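Local coordinates for protein halotolerant alpha-type carbonic anhydrase (dCA II) (Dunaliella salina, PDB 1Y7W) that probably catalyses the reversible hydration of carbon dioxide to bicarbonate as a zinc enzyme that tolerates high salt, at residues A[71-83]-A[212-224]. Sequence-based numbering, arbitrary orientation.
Sequences SAVSLNGLNVDGA and NVKTQLLPSSLKY. With NA (sodium ion), chain C.
Val73 N donates a nearly straight hydrogen bond (166°, 2.9 Å) to Tyr224 OH, tying the loop before strand 89-90 to the sheet of this alpha-type carbonic anhydrase fold at the start of strand 224-229. A chi1 of 76° turns the Tyr224 ring so that its OH reaches the loop; the ring stacks on Tyr289, and Val73 CG1 approaches it obliquely, 3.9 Å from Tyr224 CZ. A phenylalanine at Tyr224 would probably leave Val73 N without this acceptor and the loop less firmly tied to the sheet. The tightly packed middle is largely aliphatic: Leu75 CD1 meets Leu222 CD2 at 3.8 Å, the two leucines passing alongside one another and running opposite ways, and Leu78 CD2 rests against Val213 CG1, with Ile169 of strand 166-175 also touching both Leu75 and Leu78. The Asn79 amide lies against Leu222 and Leu218. At Val80, Asp81 and the exposed Thr215 the contact is looser and more polar. There Thr215 brings only its CG2 methyl to within 4.0 Å of Asp81 OD1, and a water bridges Lys214 N and Val80 O. Asp81 OD1 closes an Asx turn with Ala83 N; between them, Gly82 O binds the sodium ion at 2.3 Å.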
loop_
_atom_site.group_PDB
_atom_site.type_symbol
_atom_site.label_atom_id
_atom_site.label_comp_id
_atom_site.label_asym_id
_atom_site.label_seq_id
_atom_site.Cartn_x
_atom_site.Cartn_y
_atom_site.Cartn_z
ATOM N N SER A 71 -11.839 3.806 15.150
ATOM C CA SER A 71 -12.046 2.426 15.636
ATOM C C SER A 71 -11.233 1.493 14.752
ATOM O O SER A 71 -10.632 1.947 13.762
ATOM C CB SER A 71 -13.522 2.003 15.431
ATOM O OG SER A 71 -13.797 1.911 14.007
ATOM N N ALA A 72 -11.258 0.192 15.116
ATOM C CA ALA A 72 -10.688 -0.898 14.337
ATOM C C ALA A 72 -11.434 -0.883 12.998
ATOM O O ALA A 72 -12.553 -0.374 12.924
ATOM C CB ALA A 72 -11.005 -2.253 14.995
ATOM N N VAL A 73 -10.829 -1.446 11.952
ATOM C CA VAL A 73 -11.545 -1.549 10.680
ATOM C C VAL A 73 -12.365 -2.840 10.722
ATOM O O VAL A 73 -11.959 -3.830 11.351
ATOM C CB VAL A 73 -10.589 -1.601 9.471
ATOM C CG1 VAL A 73 -9.685 -2.805 9.559
ATOM C CG2 VAL A 73 -11.430 -1.596 8.112
ATOM N N SER A 74 -13.584 -2.780 10.184
ATOM C CA SER A 74 -14.388 -3.994 10.021
ATOM C C SER A 74 -14.032 -4.353 8.548
ATOM O O SER A 74 -14.493 -3.685 7.615
ATOM C CB SER A 74 -15.901 -3.696 10.133
ATOM O OG SER A 74 -16.255 -3.518 11.506
ATOM N N LEU A 75 -13.238 -5.397 8.375
ATOM C CA LEU A 75 -12.748 -5.803 7.067
ATOM C C LEU A 75 -13.859 -6.239 6.112
ATOM O O LEU A 75 -13.689 -6.116 4.898
ATOM C CB LEU A 75 -11.680 -6.907 7.207
ATOM C CG LEU A 75 -10.365 -6.479 7.879
ATOM C CD1 LEU A 75 -9.462 -7.711 8.169
ATOM C CD2 LEU A 75 -9.627 -5.473 6.930
ATOM N N ASN A 76 -14.973 -6.739 6.670
ATOM C CA ASN A 76 -16.114 -7.165 5.881
ATOM C C ASN A 76 -15.713 -8.002 4.650
ATOM O O ASN A 76 -14.995 -9.008 4.837
ATOM C CB ASN A 76 -16.930 -5.930 5.562
ATOM C CG ASN A 76 -17.609 -5.376 6.823
ATOM O OD1 ASN A 76 -17.838 -6.134 7.764
ATOM N ND2 ASN A 76 -17.941 -4.117 6.838
ATOM N N GLY A 77 -16.106 -7.559 3.451
ATOM C CA GLY A 77 -15.827 -8.305 2.231
ATOM C C GLY A 77 -14.366 -8.573 1.951
ATOM O O GLY A 77 -14.084 -9.522 1.220
ATOM N N LEU A 78 -13.435 -7.750 2.467
ATOM C CA LEU A 78 -12.003 -8.039 2.234
ATOM C C LEU A 78 -11.582 -9.331 2.911
ATOM O O LEU A 78 -10.679 -9.996 2.439
ATOM C CB LEU A 78 -11.119 -6.907 2.788
ATOM C CG LEU A 78 -11.411 -5.547 2.181
ATOM C CD1 LEU A 78 -10.557 -4.479 2.917
ATOM C CD2 LEU A 78 -11.159 -5.539 0.714
ATOM N N ASN A 79 -12.229 -9.693 4.013
ATOM C CA ASN A 79 -11.843 -10.907 4.735
ATOM C C ASN A 79 -12.794 -12.094 4.608
ATOM O O ASN A 79 -12.871 -12.937 5.502
ATOM C CB ASN A 79 -11.612 -10.567 6.228
ATOM C CG ASN A 79 -10.822 -11.629 6.950
ATOM O OD1 ASN A 79 -9.889 -12.193 6.411
ATOM N ND2 ASN A 79 -11.191 -11.901 8.195
ATOM N N VAL A 80 -13.533 -12.121 3.512
ATOM C CA VAL A 80 -14.438 -13.223 3.194
ATOM C C VAL A 80 -14.015 -13.690 1.801
ATOM O O VAL A 80 -13.883 -12.865 0.872
ATOM C CB VAL A 80 -15.960 -12.766 3.197
ATOM C CG1 VAL A 80 -16.890 -13.947 2.771
ATOM C CG2 VAL A 80 -16.352 -12.308 4.584
ATOM N N ASP A 81 -13.753 -15.002 1.693
ATOM C CA ASP A 81 -13.356 -15.663 0.429
ATOM C C ASP A 81 -14.162 -15.018 -0.691
ATOM O O ASP A 81 -15.401 -14.978 -0.638
ATOM C CB ASP A 81 -13.728 -17.143 0.507
ATOM C CG ASP A 81 -13.256 -17.961 -0.707
ATOM O OD1 ASP A 81 -13.068 -17.462 -1.802
ATOM O OD2 ASP A 81 -13.112 -19.169 -0.531
ATOM N N GLY A 82 -13.458 -14.517 -1.705
ATOM C CA GLY A 82 -14.111 -13.870 -2.834
ATOM C C GLY A 82 -15.142 -14.740 -3.562
ATOM O O GLY A 82 -16.023 -14.203 -4.201
ATOM N N ALA A 83 -15.051 -16.063 -3.433
ATOM C CA ALA A 83 -16.024 -16.991 -4.070
ATOM C C ALA A 83 -17.397 -16.922 -3.378
ATOM O O ALA A 83 -18.415 -17.382 -3.937
ATOM C CB ALA A 83 -15.499 -18.440 -3.997
ATOM N N ASN A 212 -8.892 -12.515 -5.697
ATOM C CA ASN A 212 -9.648 -12.886 -4.505
ATOM C C ASN A 212 -8.893 -12.198 -3.337
ATOM O O ASN A 212 -7.818 -12.640 -2.912
ATOM C CB ASN A 212 -9.613 -14.425 -4.403
ATOM C CG ASN A 212 -10.537 -14.998 -3.302
ATOM O OD1 ASN A 212 -11.129 -16.121 -3.461
ATOM N ND2 ASN A 212 -10.643 -14.290 -2.178
ATOM N N VAL A 213 -9.454 -11.102 -2.837
ATOM C CA VAL A 213 -8.759 -10.339 -1.802
ATOM C C VAL A 213 -8.349 -11.161 -0.612
ATOM O O VAL A 213 -7.172 -11.159 -0.196
ATOM C CB VAL A 213 -9.597 -9.121 -1.344
ATOM C CG1 VAL A 213 -8.815 -8.324 -0.245
ATOM C CG2 VAL A 213 -9.804 -8.193 -2.507
ATOM N N LYS A 214 -9.311 -11.895 -0.067
ATOM C CA LYS A 214 -9.044 -12.676 1.116
ATOM C C LYS A 214 -8.020 -13.790 0.926
ATOM O O LYS A 214 -7.127 -13.998 1.784
ATOM C CB LYS A 214 -10.372 -13.234 1.640
ATOM C CG LYS A 214 -10.255 -14.378 2.650
ATOM C CD LYS A 214 -9.720 -13.876 3.969
ATOM C CE LYS A 214 -10.235 -14.737 5.136
ATOM N NZ LYS A 214 -9.548 -16.057 5.075
ATOM N N THR A 215 -8.132 -14.520 -0.178
ATOM C CA THR A 215 -7.193 -15.622 -0.361
ATOM C C THR A 215 -5.858 -15.235 -0.988
ATOM O O THR A 215 -4.841 -15.873 -0.730
ATOM C CB THR A 215 -7.846 -16.799 -1.210
ATOM O OG1 THR A 215 -8.014 -16.381 -2.577
ATOM C CG2 THR A 215 -9.228 -17.164 -0.624
ATOM N N GLN A 216 -5.848 -14.175 -1.776
ATOM C CA GLN A 216 -4.615 -13.828 -2.429
ATOM C C GLN A 216 -3.784 -12.702 -1.821
ATOM O O GLN A 216 -2.574 -12.694 -2.008
ATOM C CB GLN A 216 -4.897 -13.506 -3.897
ATOM C CG GLN A 216 -5.376 -14.774 -4.637
ATOM C CD GLN A 216 -5.608 -14.503 -6.102
ATOM O OE1 GLN A 216 -6.596 -13.869 -6.474
ATOM N NE2 GLN A 216 -4.674 -14.974 -6.958
ATOM N N LEU A 217 -4.446 -11.768 -1.125
ATOM C CA LEU A 217 -3.767 -10.599 -0.573
ATOM C C LEU A 217 -3.665 -10.545 0.944
ATOM O O LEU A 217 -2.578 -10.347 1.453
ATOM C CB LEU A 217 -4.418 -9.324 -1.113
ATOM C CG LEU A 217 -4.571 -9.148 -2.638
ATOM C CD1 LEU A 217 -5.292 -7.856 -2.876
ATOM C CD2 LEU A 217 -3.221 -9.179 -3.401
ATOM N N LEU A 218 -4.762 -10.750 1.681
ATOM C CA LEU A 218 -4.661 -10.660 3.133
ATOM C C LEU A 218 -3.773 -11.747 3.678
ATOM O O LEU A 218 -3.797 -12.883 3.184
ATOM C CB LEU A 218 -6.026 -10.758 3.806
ATOM C CG LEU A 218 -7.035 -9.656 3.527
ATOM C CD1 LEU A 218 -8.067 -9.715 4.681
ATOM C CD2 LEU A 218 -6.381 -8.274 3.538
ATOM N N PRO A 219 -2.979 -11.432 4.729
ATOM C CA PRO A 219 -2.094 -12.460 5.278
ATOM C C PRO A 219 -2.814 -13.476 6.146
ATOM O O PRO A 219 -4.014 -13.358 6.397
ATOM C CB PRO A 219 -1.045 -11.666 6.052
ATOM C CG PRO A 219 -1.761 -10.412 6.448
ATOM C CD PRO A 219 -2.723 -10.100 5.313
ATOM N N SER A 220 -2.059 -14.465 6.621
ATOM C CA SER A 220 -2.635 -15.532 7.417
ATOM C C SER A 220 -3.208 -15.151 8.785
ATOM O O SER A 220 -4.035 -15.899 9.329
ATOM C CB SER A 220 -1.620 -16.675 7.569
ATOM O OG SER A 220 -0.362 -16.184 8.041
ATOM N N SER A 221 -2.820 -13.997 9.331
ATOM C CA SER A 221 -3.352 -13.568 10.617
ATOM C C SER A 221 -3.887 -12.164 10.422
ATOM O O SER A 221 -3.419 -11.420 9.549
ATOM C CB SER A 221 -2.253 -13.609 11.689
ATOM O OG SER A 221 -2.473 -12.637 12.681
ATOM N N LEU A 222 -4.902 -11.812 11.189
ATOM C CA LEU A 222 -5.485 -10.491 11.038
ATOM C C LEU A 222 -4.818 -9.512 11.981
ATOM O O LEU A 222 -5.263 -8.381 12.090
ATOM C CB LEU A 222 -6.970 -10.517 11.346
ATOM C CG LEU A 222 -7.758 -11.364 10.347
ATOM C CD1 LEU A 222 -9.233 -11.246 10.693
ATOM C CD2 LEU A 222 -7.494 -10.893 8.931
ATOM N N LYS A 223 -3.760 -9.940 12.673
ATOM C CA LYS A 223 -3.086 -9.006 13.589
ATOM C C LYS A 223 -2.547 -7.776 12.865
ATOM O O LYS A 223 -1.819 -7.912 11.898
ATOM C CB LYS A 223 -1.896 -9.690 14.279
ATOM C CG LYS A 223 -2.356 -10.638 15.390
ATOM C CD LYS A 223 -1.157 -11.343 16.106
ATOM C CE LYS A 223 -0.523 -12.434 15.234
ATOM N NZ LYS A 223 0.334 -13.472 16.024
ATOM N N TYR A 224 -2.869 -6.581 13.327
ATOM C CA TYR A 224 -2.289 -5.407 12.684
ATOM C C TYR A 224 -2.091 -4.222 13.639
ATOM O O TYR A 224 -2.720 -4.121 14.695
ATOM C CB TYR A 224 -3.153 -4.964 11.474
ATOM C CG TYR A 224 -4.448 -4.221 11.790
ATOM C CD1 TYR A 224 -5.666 -4.900 11.881
ATOM C CD2 TYR A 224 -4.462 -2.835 11.943
ATOM C CE1 TYR A 224 -6.892 -4.220 12.121
ATOM C CE2 TYR A 224 -5.696 -2.128 12.187
ATOM C CZ TYR A 224 -6.893 -2.836 12.278
ATOM O OH TYR A 224 -8.099 -2.198 12.574
HETATM NA NA NA C . -17.838 -12.780 -4.016
HETATM O O HOH W 1 -8.293 1.183 12.249
HETATM O O HOH W 2 -12.136 -11.465 -0.720
HETATM O O HOH W 3 -19.654 -11.435 -4.040
HETATM O O HOH W 4 -17.001 -11.730 -5.749
#